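Local coordinates for protein putative superoxide reductase (Thermotoga maritima, PDB 3QZB) that probably catalyses the one-electron reduction of superoxide to hydrogen peroxide at an iron centre, with electrons supplied by reduced rubredoxin, at residues K40-V45 / K114-G119; I33-K38 / S135-T140; I68-Q73 / G119-L124. One frame throughout, in Å; residues are numbered along the deposited sequence.

Contact 1 (K40-V45 / K114-G119); sequences KKDEKV and KLNRSG
Lys-44 and Lys-114 lie side by side and point the same way. CE of Lys-44 and CE of Lys-114 are 3.8 Å apart. Lys-44 NZ and Lys-114 NZ stand 5.3 Å from each other. The methylenes of Lys-114 run past the backbone carbonyl of Asp-42, with Lys-114 CG 3.4 Å from Asp-42 O. A water donates to that carbonyl oxygen and accepts a weak bond from Lys-114 NZ.

Asp-42 and Asn-116 meet at an angle. Asp-42 is modelled in two conformers, and its side-chain contacts hold for one of them. In that conformer the carboxylate and amide planes are turned 63° apart, and Asp-42 OD1 comes within 3.1 Å of Asn-116 CB. A second water donates to Asp-42 OD1 and accepts from Asn-116 ND2. Chi1 of 64° places the amide of Asn-116 between the backbone N and the carbonyl carbon, where ND2 meets this water. ND2 also hydrogen-bonds to Gly-101 O of the second subunit. Lys-41 lays its extended chain across Asn-116, its CG 3.8 Å from Asn-116 CB.

The type II turn from Lys-40 to Glu-43 presents its backbone to the other strand. Asp-42 N donates to Leu-115 O at 2.8 Å, nearly straight at 165°. Within the turn, Lys-40 N donates to Glu-43 OE2 at 2.8 Å.

The contact is watery but borders the subunit interface. A single direct hydrogen bond and bridging waters join the segments, and the paired lysines touch through their carbon chains. Glu-106 of the second subunit, which packs on Lys-114, may ease their like charges.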
ATOM      1  N   LYS A  40     -21.368   5.602  19.731  0.70  7.86           N
ATOM      2  CA  LYS A  40     -21.808   4.404  20.429  0.70  8.37           C
ATOM      3  C   LYS A  40     -20.833   3.265  20.187  0.70  8.54           C
ATOM      4  O   LYS A  40     -20.112   3.205  19.180  0.70  8.75           O
ATOM      5  CB  LYS A  40     -23.202   3.990  19.958  0.70  9.22           C
ATOM      6  CG  LYS A  40     -24.255   5.037  20.209  0.70 11.81           C
ATOM      7  CD  LYS A  40     -25.606   4.670  19.619  0.70 14.16           C
ATOM      8  CE  LYS A  40     -26.700   5.713  19.998  0.70 16.92           C
ATOM      9  NZ  LYS A  40     -26.407   7.122  19.598  0.70 17.84           N
ATOM     10  N   LYS A  41     -20.835   2.307  21.102  1.00  9.11           N
ATOM     11  CA  LYS A  41     -19.978   1.141  20.954  1.00  9.45           C
ATOM     12  C   LYS A  41     -20.322   0.336  19.722  1.00  8.84           C
ATOM     13  O   LYS A  41     -21.460  -0.010  19.489  1.00 10.30           O
ATOM     14  CB  LYS A  41     -20.099   0.272  22.227  1.00 10.67           C
ATOM     15  CG  LYS A  41     -19.108  -0.854  22.323  1.00 12.55           C
ATOM     16  CD  LYS A  41     -19.285  -1.699  23.589  1.00 15.70           C
ATOM     17  CE  LYS A  41     -18.417  -2.958  23.582  1.00 20.03           C
ATOM     18  NZ  LYS A  41     -18.500  -3.774  24.844  1.00 22.14           N
ATOM     19  N   ASP A  42     -19.311   0.072  18.913  0.60  9.04           N
ATOM     20  CA  ASP A  42     -19.439  -0.778  17.716  0.60 11.48           C
ATOM     21  C   ASP A  42     -20.225  -0.140  16.558  0.60 10.50           C
ATOM     22  O   ASP A  42     -20.382  -0.756  15.502  0.60 13.81           O
ATOM     23  CB  ASP A  42     -19.973  -2.196  18.019  0.60 13.64           C
ATOM     24  CG  ASP A  42     -19.206  -2.918  19.127  0.60 17.13           C
ATOM     25  OD1 ASP A  42     -17.982  -2.828  19.184  0.60 24.34           O
ATOM     26  OD2 ASP A  42     -19.884  -3.604  19.941  0.60 28.67           O
ATOM     27  N   GLU A  43     -20.658   1.105  16.690  1.00 11.40           N
ATOM     28  CA  GLU A  43     -21.369   1.713  15.587  1.00 12.94           C
ATOM     29  C   GLU A  43     -20.388   2.167  14.487  1.00 10.22           C
ATOM     30  O   GLU A  43     -19.234   2.483  14.761  1.00  9.97           O
ATOM     31  CB  GLU A  43     -22.332   2.775  16.013  1.00 15.48           C
ATOM     32  CG  GLU A  43     -21.745   4.045  16.326  1.00 14.51           C
ATOM     33  CD  GLU A  43     -22.775   5.269  16.365  1.00 17.37           C
ATOM     34  OE1 GLU A  43     -23.823   5.308  15.665  1.00 26.14           O
ATOM     35  OE2 GLU A  43     -22.523   6.109  17.196  1.00 13.33           O
ATOM     36  N   LYS A  44     -20.885   2.218  13.275  1.00  9.99           N
ATOM     37  CA  LYS A  44     -20.050   2.666  12.177  1.00  9.02           C
ATOM     38  C   LYS A  44     -19.824   4.172  12.293  1.00  9.64           C
ATOM     39  O   LYS A  44     -20.768   4.928  12.523  1.00 15.57           O
ATOM     40  CB  LYS A  44     -20.740   2.388  10.849  1.00 11.31           C
ATOM     41  CG  LYS A  44     -20.772   0.957  10.506  1.00 15.31           C
ATOM     42  CD  LYS A  44     -21.489   0.607   9.194  1.00 18.21           C
ATOM     43  CE  LYS A  44     -21.416  -0.844   8.958  1.00 25.43           C
ATOM     44  NZ  LYS A  44     -22.031  -1.324   7.639  1.00 34.69           N
ATOM     45  N   VAL A  45     -18.571   4.567  12.167  1.00  7.85           N
ATOM     46  CA  VAL A  45     -18.097   5.936  12.356  1.00  8.77           C
ATOM     47  C   VAL A  45     -17.429   6.359  11.037  1.00  7.83           C
ATOM     48  O   VAL A  45     -16.507   5.713  10.585  1.00  8.31           O
ATOM     49  CB  VAL A  45     -17.068   6.048  13.519  1.00 10.82           C
ATOM     50  CG1 VAL A  45     -16.602   7.506  13.689  1.00 11.66           C
ATOM     51  CG2 VAL A  45     -17.581   5.465  14.818  1.00 13.14           C
ATOM     52  N   LYS A 114     -15.459   0.789  13.172  1.00  6.40           N
ATOM     53  CA  LYS A 114     -16.279   0.444  14.338  1.00  6.35           C
ATOM     54  C   LYS A 114     -15.323   0.389  15.512  1.00  6.46           C
ATOM     55  O   LYS A 114     -14.337  -0.350  15.470  1.00  8.10           O
ATOM     56  CB  LYS A 114     -16.968  -0.876  14.128  1.00  8.05           C
ATOM     57  CG  LYS A 114     -17.999  -0.913  13.055  1.00  9.13           C
ATOM     58  CD  LYS A 114     -18.568  -2.283  12.889  1.00 12.10           C
ATOM     59  CE  LYS A 114     -19.696  -2.414  11.901  1.00 16.37           C
ATOM     60  NZ  LYS A 114     -20.278  -3.798  11.988  1.00 18.29           N
ATOM     61  N   LEU A 115     -15.602   1.187  16.543  1.00  8.03           N
ATOM     62  CA  LEU A 115     -14.751   1.280  17.712  1.00  7.24           C
ATOM     63  C   LEU A 115     -15.459   0.707  18.938  1.00  8.61           C
ATOM     64  O   LEU A 115     -16.655   0.919  19.129  1.00  9.73           O
ATOM     65  CB  LEU A 115     -14.357   2.725  18.043  1.00  7.66           C
ATOM     66  CG  LEU A 115     -13.690   3.494  16.923  1.00  7.49           C
ATOM     67  CD1 LEU A 115     -13.581   4.951  17.280  1.00  9.51           C
ATOM     68  CD2 LEU A 115     -12.373   2.867  16.530  1.00  9.25           C
ATOM     69  N   ASN A 116     -14.715   0.031  19.800  1.00  9.88           N
ATOM     70  CA  ASN A 116     -15.344  -0.381  21.033  1.00 11.05           C
ATOM     71  C   ASN A 116     -14.708   0.074  22.282  1.00  9.41           C
ATOM     72  O   ASN A 116     -15.210  -0.244  23.365  1.00 10.91           O
ATOM     73  CB  ASN A 116     -15.671  -1.842  20.994  1.00 12.45           C
ATOM     74  CG  ASN A 116     -14.452  -2.641  20.912  1.00 11.51           C
ATOM     75  OD1 ASN A 116     -13.731  -2.772  21.888  1.00 14.58           O
ATOM     76  ND2 ASN A 116     -14.187  -3.190  19.744  1.00 12.63           N
ATOM     77  N   ARG A 117     -13.682   0.912  22.163  1.00  8.71           N
ATOM     78  CA  ARG A 117     -13.124   1.619  23.277  1.00  9.26           C
ATOM     79  C   ARG A 117     -12.687   3.012  22.837  1.00  8.46           C
ATOM     80  O   ARG A 117     -12.280   3.193  21.701  1.00  9.36           O
ATOM     81  CB  ARG A 117     -11.879   0.885  23.893  1.00 12.68           C
ATOM     82  CG  ARG A 117     -12.031  -0.628  24.170  1.00 15.10           C
ATOM     83  CD  ARG A 117     -11.074  -1.183  25.206  1.00 13.93           C
ATOM     84  NE  ARG A 117      -9.655  -1.057  24.880  1.00 14.81           N
ATOM     85  CZ  ARG A 117      -8.893  -2.006  24.337  1.00 12.87           C
ATOM     86  NH1 ARG A 117      -9.385  -3.113  23.781  1.00 12.87           N
ATOM     87  NH2 ARG A 117      -7.612  -1.815  24.353  1.00 14.03           N
ATOM     88  N   SER A 118     -12.639   3.953  23.782  1.00  9.15           N
ATOM     89  CA  SER A 118     -12.213   5.321  23.505  1.00  9.37           C
ATOM     90  C   SER A 118     -10.735   5.379  23.166  1.00  8.50           C
ATOM     91  O   SER A 118      -9.948   4.538  23.578  1.00  9.12           O
ATOM     92  CB  SER A 118     -12.452   6.210  24.708  1.00  8.43           C
ATOM     93  OG  SER A 118     -13.842   6.245  25.004  1.00  9.40           O
ATOM     94  N   GLY A 119     -10.333   6.386  22.403  1.00  8.21           N
ATOM     95  CA  GLY A 119      -8.975   6.514  21.990  1.00  8.33           C
ATOM     96  C   GLY A 119      -8.721   7.795  21.244  1.00  8.08           C
ATOM     97  O   GLY A 119      -9.489   8.751  21.391  1.00 10.37           O
TER
HETATM   98  O   HOH W   1     -15.878  -2.357  17.448  1.00 16.88           O
HETATM   99  O   HOH W   2     -22.244  -2.359  14.290  1.00 33.34           O
HETATM  100  O   HOH W   3     -17.808   2.934  16.993  1.00  9.36           O

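Contact 2 (I33-K38 / S135-T140); sequences IEAPEK and SSQKIT
Ile-33 opens the contact by sliding past Gln-137 in the opposite direction. Its CD1 reaches Ser-135 OG at 3.5 Å, and its CG2 lies 4.0 Å from Gln-137 CD. CG1 is anti to the carbonyl carbon (chi1 -64°), and CD1 beyond it meets Ser-135 OG. An alanine here is likely to leave a gap beside Ser-135 and remove the apolar wall along the Gln-137 amide. One water links Ile-33 N to Ser-135 OG, which also bonds to Pro-31 O.

Ala-35 follows, its CB 3.9 Å from Gln-137 NE2. That NE2 donates to two waters: one accepts from Ala-35 N, and the other donates to Pro-36 O and Lys-138 O. The Gln-137 amide and its waters thus span the wider end of the contact, before the backbones close in. Pro-36 brings its carbonyl to Ile-139, O to CD1 3.4 Å.

At Glu-37 the backbones meet directly. Thr-140 N donates to Glu-37 O at 2.9 Å, and a water joins that oxygen to Thr-140 OG1. Lys-38 then pairs in parallel with Thr-140, its CA 3.1 Å from Thr-140 O in a CA-H...O contact. Its NZ turns away to a salt bridge with Glu-142.

The chain therefore leaves strand 31-34 of one sheet and joins the edge of strand 131-141 in the other. Such a switch of one chain between the two sheets is found in immunoglobulin-like beta-sandwiches, the fold of this protein.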
ATOM      1  N   ILE A  33      -8.655  16.066  10.146  1.00  7.57           N
ATOM      2  CA  ILE A  33      -9.582  14.997  10.532  1.00  7.14           C
ATOM      3  C   ILE A  33     -10.974  15.580  10.783  1.00  7.19           C
ATOM      4  O   ILE A  33     -11.094  16.587  11.508  1.00  9.08           O
ATOM      5  CB  ILE A  33      -9.102  14.340  11.831  1.00  8.07           C
ATOM      6  CG1 ILE A  33      -7.747  13.634  11.635  1.00  8.39           C
ATOM      7  CG2 ILE A  33     -10.152  13.277  12.294  1.00  8.76           C
ATOM      8  CD1 ILE A  33      -6.998  13.373  12.931  1.00  9.54           C
ATOM      9  N   GLU A  34     -11.990  14.951  10.219  1.00  7.20           N
ATOM     10  CA  GLU A  34     -13.387  15.206  10.585  1.00  7.71           C
ATOM     11  C   GLU A  34     -13.967  13.888  11.086  1.00  7.13           C
ATOM     12  O   GLU A  34     -14.051  12.923  10.347  1.00  8.53           O
ATOM     13  CB  GLU A  34     -14.158  15.682   9.393  1.00  9.17           C
ATOM     14  CG  GLU A  34     -13.665  17.011   8.875  1.00 15.24           C
ATOM     15  CD  GLU A  34     -14.350  17.396   7.577  1.00 20.79           C
ATOM     16  OE1 GLU A  34     -15.519  17.860   7.628  1.00 28.29           O
ATOM     17  OE2 GLU A  34     -13.760  17.251   6.498  1.00 21.07           O
ATOM     18  N   ALA A  35     -14.348  13.884  12.351  1.00  8.86           N
ATOM     19  CA  ALA A  35     -14.916  12.681  12.977  1.00  8.61           C
ATOM     20  C   ALA A  35     -15.766  13.177  14.142  1.00  8.54           C
ATOM     21  O   ALA A  35     -15.448  14.195  14.740  1.00  9.38           O
ATOM     22  CB  ALA A  35     -13.788  11.748  13.491  1.00 10.82           C
ATOM     23  N   PRO A  36     -16.795  12.429  14.527  1.00  9.39           N
ATOM     24  CA  PRO A  36     -17.596  12.804  15.705  1.00  9.82           C
ATOM     25  C   PRO A  36     -16.782  12.785  16.991  1.00  8.49           C
ATOM     26  O   PRO A  36     -15.866  11.985  17.150  1.00  9.69           O
ATOM     27  CB  PRO A  36     -18.687  11.764  15.747  1.00 11.06           C
ATOM     28  CG  PRO A  36     -18.378  10.772  14.778  1.00 13.09           C
ATOM     29  CD  PRO A  36     -17.206  11.156  13.932  1.00 11.14           C
ATOM     30  N   GLU A  37     -17.201  13.612  17.937  1.00 10.25           N
ATOM     31  CA  GLU A  37     -16.555  13.628  19.233  1.00 11.72           C
ATOM     32  C   GLU A  37     -16.835  12.344  20.039  1.00  9.29           C
ATOM     33  O   GLU A  37     -15.990  11.876  20.806  1.00 10.11           O
ATOM     34  CB  GLU A  37     -17.073  14.842  20.035  1.00 13.83           C
ATOM     35  CG  GLU A  37     -16.585  14.990  21.405  1.00 22.62           C
ATOM     36  CD  GLU A  37     -16.962  16.341  22.034  1.00 34.94           C
ATOM     37  OE1 GLU A  37     -17.994  16.935  21.625  1.00 34.56           O
ATOM     38  OE2 GLU A  37     -16.225  16.770  22.952  1.00 43.45           O
ATOM     39  N   LYS A  38     -18.055  11.843  19.913  1.00  8.55           N
ATOM     40  CA  LYS A  38     -18.489  10.706  20.741  1.00  9.97           C
ATOM     41  C   LYS A  38     -19.387   9.821  19.894  1.00 10.09           C
ATOM     42  O   LYS A  38     -20.192  10.316  19.103  1.00 11.61           O
ATOM     43  CB  LYS A  38     -19.236  11.207  21.984  1.00 13.64           C
ATOM     44  CG  LYS A  38     -19.709  10.086  22.941  1.00 16.34           C
ATOM     45  CD  LYS A  38     -20.329  10.697  24.219  1.00 26.27           C
ATOM     46  CE  LYS A  38     -21.888  10.780  24.150  1.00 36.55           C
ATOM     47  NZ  LYS A  38     -22.676   9.590  24.727  1.00 36.41           N
ATOM     48  N   SER A 135      -1.715  14.995  12.349  1.00  7.02           N
ATOM     49  CA  SER A 135      -2.650  15.631  13.270  1.00  6.76           C
ATOM     50  C   SER A 135      -3.346  14.523  14.070  1.00  6.91           C
ATOM     51  O   SER A 135      -3.297  13.364  13.711  1.00  7.07           O
ATOM     52  CB  SER A 135      -3.662  16.483  12.537  1.00  9.72           C
ATOM     53  OG  SER A 135      -4.595  15.729  11.859  1.00 10.18           O
ATOM     54  N   SER A 136      -4.055  14.907  15.136  1.00  7.10           N
ATOM     55  CA  SER A 136      -4.755  13.942  15.949  1.00  7.23           C
ATOM     56  C   SER A 136      -5.961  14.532  16.635  1.00  7.94           C
ATOM     57  O   SER A 136      -6.065  15.746  16.752  1.00 12.17           O
ATOM     58  CB  SER A 136      -3.827  13.323  16.987  1.00  9.35           C
ATOM     59  OG  SER A 136      -3.445  14.235  17.986  1.00 13.11           O
ATOM     60  N   GLN A 137      -6.886  13.653  17.011  1.00  8.17           N
ATOM     61  CA  GLN A 137      -8.171  14.056  17.609  1.00 11.06           C
ATOM     62  C   GLN A 137      -8.637  12.917  18.518  1.00  9.18           C
ATOM     63  O   GLN A 137      -8.688  11.777  18.095  1.00  9.34           O
ATOM     64  CB  GLN A 137      -9.244  14.275  16.465  1.00 13.29           C
ATOM     65  CG  GLN A 137     -10.503  14.801  16.811  1.00 19.28           C
ATOM     66  CD  GLN A 137     -11.123  15.279  15.620  1.00 18.30           C
ATOM     67  OE1 GLN A 137     -10.534  16.113  14.882  1.00 19.69           O
ATOM     68  NE2 GLN A 137     -12.277  14.800  15.383  1.00 15.35           N
ATOM     69  N   LYS A 138      -9.081  13.272  19.727  1.00  9.52           N
ATOM     70  CA  LYS A 138      -9.706  12.305  20.614  1.00  9.40           C
ATOM     71  C   LYS A 138     -11.084  11.881  20.108  1.00  8.89           C
ATOM     72  O   LYS A 138     -11.802  12.700  19.530  1.00  8.95           O
ATOM     73  CB  LYS A 138      -9.882  12.938  21.976  1.00 11.00           C
ATOM     74  CG  LYS A 138     -10.145  12.009  23.136  1.00 14.52           C
ATOM     75  CD  LYS A 138      -8.813  11.313  23.552  1.00 16.79           C
ATOM     76  CE  LYS A 138      -8.985  10.247  24.647  1.00 18.27           C
ATOM     77  NZ  LYS A 138     -10.060   9.229  24.298  1.00 14.81           N
ATOM     78  N   ILE A 139     -11.464  10.634  20.383  1.00  8.04           N
ATOM     79  CA  ILE A 139     -12.840  10.154  20.152  1.00  8.14           C
ATOM     80  C   ILE A 139     -13.240   9.354  21.392  1.00  8.38           C
ATOM     81  O   ILE A 139     -12.497   8.507  21.892  1.00  9.97           O
ATOM     82  CB  ILE A 139     -13.008   9.400  18.825  1.00  7.84           C
ATOM     83  CG1 ILE A 139     -14.480   9.106  18.539  1.00  8.68           C
ATOM     84  CG2 ILE A 139     -12.076   8.174  18.794  1.00 10.59           C
ATOM     85  CD1 ILE A 139     -14.747   8.726  17.079  1.00  9.59           C
ATOM     86  N   THR A 140     -14.453   9.651  21.862  1.00  8.10           N
ATOM     87  CA  THR A 140     -14.994   8.968  23.049  1.00  7.68           C
ATOM     88  C   THR A 140     -16.011   7.940  22.548  1.00  7.98           C
ATOM     89  O   THR A 140     -16.863   8.233  21.685  1.00  9.02           O
ATOM     90  CB  THR A 140     -15.682   9.982  23.953  1.00 10.01           C
ATOM     91  OG1 THR A 140     -14.701  10.921  24.418  1.00 11.45           O
ATOM     92  CG2 THR A 140     -16.334   9.308  25.150  1.00 11.76           C
TER
HETATM   93  O   HOH W   4      -7.001  17.243  12.301  1.00 12.91           O
HETATM   94  O   HOH W   5     -11.753  18.041  13.425  0.50 17.89           O
HETATM   95  O   HOH W   6     -13.714  16.701  13.565  1.00 18.19           O
HETATM   96  O   HOH W   7     -13.174  12.603  17.054  1.00 13.69           O
HETATM   97  O   HOH W   8     -13.855  12.743  22.396  1.00 21.16           O

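Contact 3 (I68-Q73 / G119-L124); sequences IKVFFQ and GTIIAL
Phe-72 approaches Gly-119 obliquely at the start of the partner strand, where its CZ lies 3.6 Å from Gly-119 CA. With CG anti to the backbone N (chi1 -176°), the side chain brings the ring across to the partner strand. Its CD1 comes 3.6 Å from Thr-120 O, and CG1 of Ile-121 sits at the ring edge. There is probably little room for a CB at Gly-119, beside this ring and Gln-73 O. On the same face, Val-70 and Ile-121 lie side by side, CG1 to CG2 3.9 Å.

The other face carries Lys-69, Phe-71 and Gln-73 with Leu-124, Ile-122 and Thr-120. Lys-69 runs alongside Leu-124, its CG 4.0 Å from Leu-124 CB. A water connects Gln-73 OE1 with Thr-120 OG1, while Gln-73 NE2 bonds to Tyr-79 O.

The backbones fix this register. Three antiparallel hydrogen-bonded pairs, Lys-69 with Leu-124, Phe-71 with Ile-122 and Gln-73 with Thr-120, each make two bonds. In the middle pair Phe-71 N donates to Ile-122 O at 2.8 Å and 171°. The return bond of Gln-73 O, from Thr-120 N, is the most bent of the six, at 152°.

Further out, Val-70 and Ala-123 pack on Val-49 and Ile-121 on Ile-47, both of strand 44-51 in the opposing sheet. On the other face Phe-71 meets Leu-15 of the third subunit. This is the central antiparallel pairing of an immunoglobulin-like beta-sandwich: one face looks into the core and the other into the subunit interface.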
ATOM      1  N   ILE A  68      -2.632   9.305   2.696  1.00  4.88           N
ATOM      2  CA  ILE A  68      -3.004   9.529   4.084  1.00  4.61           C
ATOM      3  C   ILE A  68      -3.082   8.136   4.718  1.00  4.50           C
ATOM      4  O   ILE A  68      -3.616   7.212   4.078  1.00  5.83           O
ATOM      5  CB  ILE A  68      -4.366  10.210   4.166  1.00  5.56           C
ATOM      6  CG1 ILE A  68      -4.270  11.683   3.755  1.00  5.90           C
ATOM      7  CG2 ILE A  68      -4.986  10.059   5.584  1.00  7.17           C
ATOM      8  CD1 ILE A  68      -5.608  12.287   3.365  1.00  7.09           C
ATOM      9  N   LYS A  69      -2.562   7.983   5.932  1.00  5.41           N
ATOM     10  CA  LYS A  69      -2.885   6.811   6.732  1.00  5.31           C
ATOM     11  C   LYS A  69      -3.446   7.262   8.021  1.00  5.80           C
ATOM     12  O   LYS A  69      -3.212   8.382   8.487  1.00  6.90           O
ATOM     13  CB  LYS A  69      -1.737   5.793   6.811  1.00  6.83           C
ATOM     14  CG  LYS A  69      -0.514   6.252   7.526  1.00  7.84           C
ATOM     15  CD  LYS A  69       0.524   5.138   7.696  1.00  6.89           C
ATOM     16  CE  LYS A  69       0.940   4.382   6.447  1.00  6.05           C
ATOM     17  NZ  LYS A  69       1.405   5.250   5.304  1.00  6.68           N
ATOM     18  N   VAL A  70      -4.243   6.385   8.648  1.00  6.33           N
ATOM     19  CA  VAL A  70      -4.916   6.680   9.896  1.00  6.44           C
ATOM     20  C   VAL A  70      -4.539   5.585  10.892  1.00  5.54           C
ATOM     21  O   VAL A  70      -4.517   4.416  10.557  1.00  5.67           O
ATOM     22  CB  VAL A  70      -6.407   6.743   9.709  1.00  6.79           C
ATOM     23  CG1 VAL A  70      -7.178   6.903  11.061  1.00  7.32           C
ATOM     24  CG2 VAL A  70      -6.800   7.884   8.729  1.00  8.38           C
ATOM     25  N   PHE A  71      -4.210   6.009  12.101  1.00  5.82           N
ATOM     26  CA  PHE A  71      -3.975   5.132  13.230  1.00  5.96           C
ATOM     27  C   PHE A  71      -5.045   5.404  14.306  1.00  6.43           C
ATOM     28  O   PHE A  71      -5.524   6.529  14.452  1.00  7.38           O
ATOM     29  CB  PHE A  71      -2.589   5.352  13.840  1.00  6.96           C
ATOM     30  CG  PHE A  71      -1.464   4.897  12.915  1.00  6.35           C
ATOM     31  CD1 PHE A  71      -0.998   3.589  12.959  1.00  6.60           C
ATOM     32  CD2 PHE A  71      -0.858   5.801  12.048  1.00  7.88           C
ATOM     33  CE1 PHE A  71      -0.012   3.170  12.127  1.00  7.40           C
ATOM     34  CE2 PHE A  71       0.187   5.390  11.196  1.00  7.36           C
ATOM     35  CZ  PHE A  71       0.613   4.083  11.262  1.00  7.50           C
ATOM     36  N   PHE A  72      -5.304   4.367  15.085  1.00  6.26           N
ATOM     37  CA  PHE A  72      -6.125   4.486  16.279  1.00  6.18           C
ATOM     38  C   PHE A  72      -5.282   4.061  17.481  1.00  6.42           C
ATOM     39  O   PHE A  72      -4.686   2.984  17.474  1.00  6.82           O
ATOM     40  CB  PHE A  72      -7.374   3.634  16.185  1.00  6.66           C
ATOM     41  CG  PHE A  72      -8.308   3.797  17.340  1.00  7.14           C
ATOM     42  CD1 PHE A  72      -8.972   4.990  17.558  1.00  8.39           C
ATOM     43  CD2 PHE A  72      -8.517   2.787  18.270  1.00  7.04           C
ATOM     44  CE1 PHE A  72      -9.834   5.169  18.633  1.00  8.19           C
ATOM     45  CE2 PHE A  72      -9.360   2.977  19.329  1.00  7.80           C
ATOM     46  CZ  PHE A  72     -10.031   4.152  19.504  1.00  9.27           C
ATOM     47  N   GLN A  73      -5.282   4.909  18.509  1.00  6.86           N
ATOM     48  CA  GLN A  73      -4.545   4.677  19.753  1.00  6.30           C
ATOM     49  C   GLN A  73      -5.578   4.481  20.869  1.00  6.36           C
ATOM     50  O   GLN A  73      -6.168   5.481  21.300  1.00  7.60           O
ATOM     51  CB  GLN A  73      -3.617   5.849  20.054  1.00  6.91           C
ATOM     52  CG  GLN A  73      -2.429   5.498  20.923  1.00  6.88           C
ATOM     53  CD  GLN A  73      -2.839   5.094  22.304  1.00  7.49           C
ATOM     54  OE1 GLN A  73      -3.405   5.913  23.038  1.00  8.48           O
ATOM     55  NE2 GLN A  73      -2.561   3.869  22.682  1.00  7.89           N
ATOM     56  N   GLY A 119     -10.333   6.386  22.403  1.00  8.21           N
ATOM     57  CA  GLY A 119      -8.975   6.514  21.990  1.00  8.33           C
ATOM     58  C   GLY A 119      -8.721   7.795  21.244  1.00  8.08           C
ATOM     59  O   GLY A 119      -9.489   8.751  21.391  1.00 10.37           O
ATOM     60  N   THR A 120      -7.633   7.801  20.485  1.00  7.16           N
ATOM     61  CA  THR A 120      -7.182   8.929  19.693  1.00  7.34           C
ATOM     62  C   THR A 120      -7.004   8.504  18.266  1.00  6.52           C
ATOM     63  O   THR A 120      -6.389   7.482  17.984  1.00  7.64           O
ATOM     64  CB  THR A 120      -5.895   9.510  20.238  1.00  7.55           C
ATOM     65  OG1 THR A 120      -6.070   9.851  21.616  1.00  8.95           O
ATOM     66  CG2 THR A 120      -5.456  10.760  19.508  1.00 10.10           C
ATOM     67  N   ILE A 121      -7.570   9.294  17.343  1.00  6.30           N
ATOM     68  CA  ILE A 121      -7.368   9.143  15.894  1.00  6.37           C
ATOM     69  C   ILE A 121      -6.127   9.970  15.513  1.00  6.61           C
ATOM     70  O   ILE A 121      -6.059  11.144  15.867  1.00  7.53           O
ATOM     71  CB  ILE A 121      -8.605   9.628  15.107  1.00  6.76           C
ATOM     72  CG1 ILE A 121      -9.868   8.876  15.491  1.00  9.33           C
ATOM     73  CG2 ILE A 121      -8.334   9.582  13.584  1.00  7.83           C
ATOM     74  CD1 ILE A 121     -11.173   9.593  15.085  1.00  9.91           C
ATOM     75  N   ILE A 122      -5.174   9.372  14.825  1.00  7.34           N
ATOM     76  CA  ILE A 122      -3.966  10.027  14.331  1.00  7.24           C
ATOM     77  C   ILE A 122      -3.945   9.908  12.808  1.00  6.35           C
ATOM     78  O   ILE A 122      -4.076   8.819  12.262  1.00  7.68           O
ATOM     79  CB  ILE A 122      -2.692   9.438  14.945  1.00  7.34           C
ATOM     80  CG1 ILE A 122      -2.693   9.476  16.493  1.00  8.16           C
ATOM     81  CG2 ILE A 122      -1.471  10.198  14.418  1.00  8.78           C
ATOM     82  CD1 ILE A 122      -1.545   8.676  17.104  1.00 11.29           C
ATOM     83  N   ALA A 123      -3.832  11.044  12.130  1.00  6.39           N
ATOM     84  CA  ALA A 123      -3.689  11.080  10.678  1.00  5.77           C
ATOM     85  C   ALA A 123      -2.224  11.430  10.345  1.00  6.47           C
ATOM     86  O   ALA A 123      -1.642  12.343  10.953  1.00  7.56           O
ATOM     87  CB  ALA A 123      -4.615  12.132  10.074  1.00  7.46           C
ATOM     88  N   LEU A 124      -1.688  10.681   9.391  1.00  5.78           N
ATOM     89  CA  LEU A 124      -0.329  10.917   8.868  1.00  5.50           C
ATOM     90  C   LEU A 124      -0.463  11.026   7.364  1.00  5.97           C
ATOM     91  O   LEU A 124      -1.060  10.175   6.708  1.00  6.37           O
ATOM     92  CB  LEU A 124       0.558   9.752   9.228  1.00  6.10           C
ATOM     93  CG  LEU A 124       2.057   9.860   8.861  1.00  5.45           C
ATOM     94  CD1 LEU A 124       2.759  10.842   9.689  1.00  7.09           C
ATOM     95  CD2 LEU A 124       2.716   8.481   8.928  1.00  7.39           C
TER
HETATM   96  O   HOH W   9      -5.567   7.784  23.352  1.00 10.57           O

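How the contacts relate
Contact 2 closes the longest of the three loops, and both other contacts are nested inside it. The segments of contacts 1 and 3 alternate in sequence and share Gly-119. The centre of contact 1 lies about 12 Å from that of contact 2 and about 14 Å from that of contact 3. The centres of contacts 2 and 3 are about 9 Å apart. Strand 131-141 of contact 2 neighbours strand 119-127 of contact 3, with Gln-137 O 2.8 Å from Ile-121 N. The strand parts of contact 1 lie in the three-stranded sheet, and its second segment leads at Gly-119 into the mixed sheet of contact 3. Contact 2 also runs between the sheets. Together they tie both sheets of the sandwich, with contact 1 well away from the iron site.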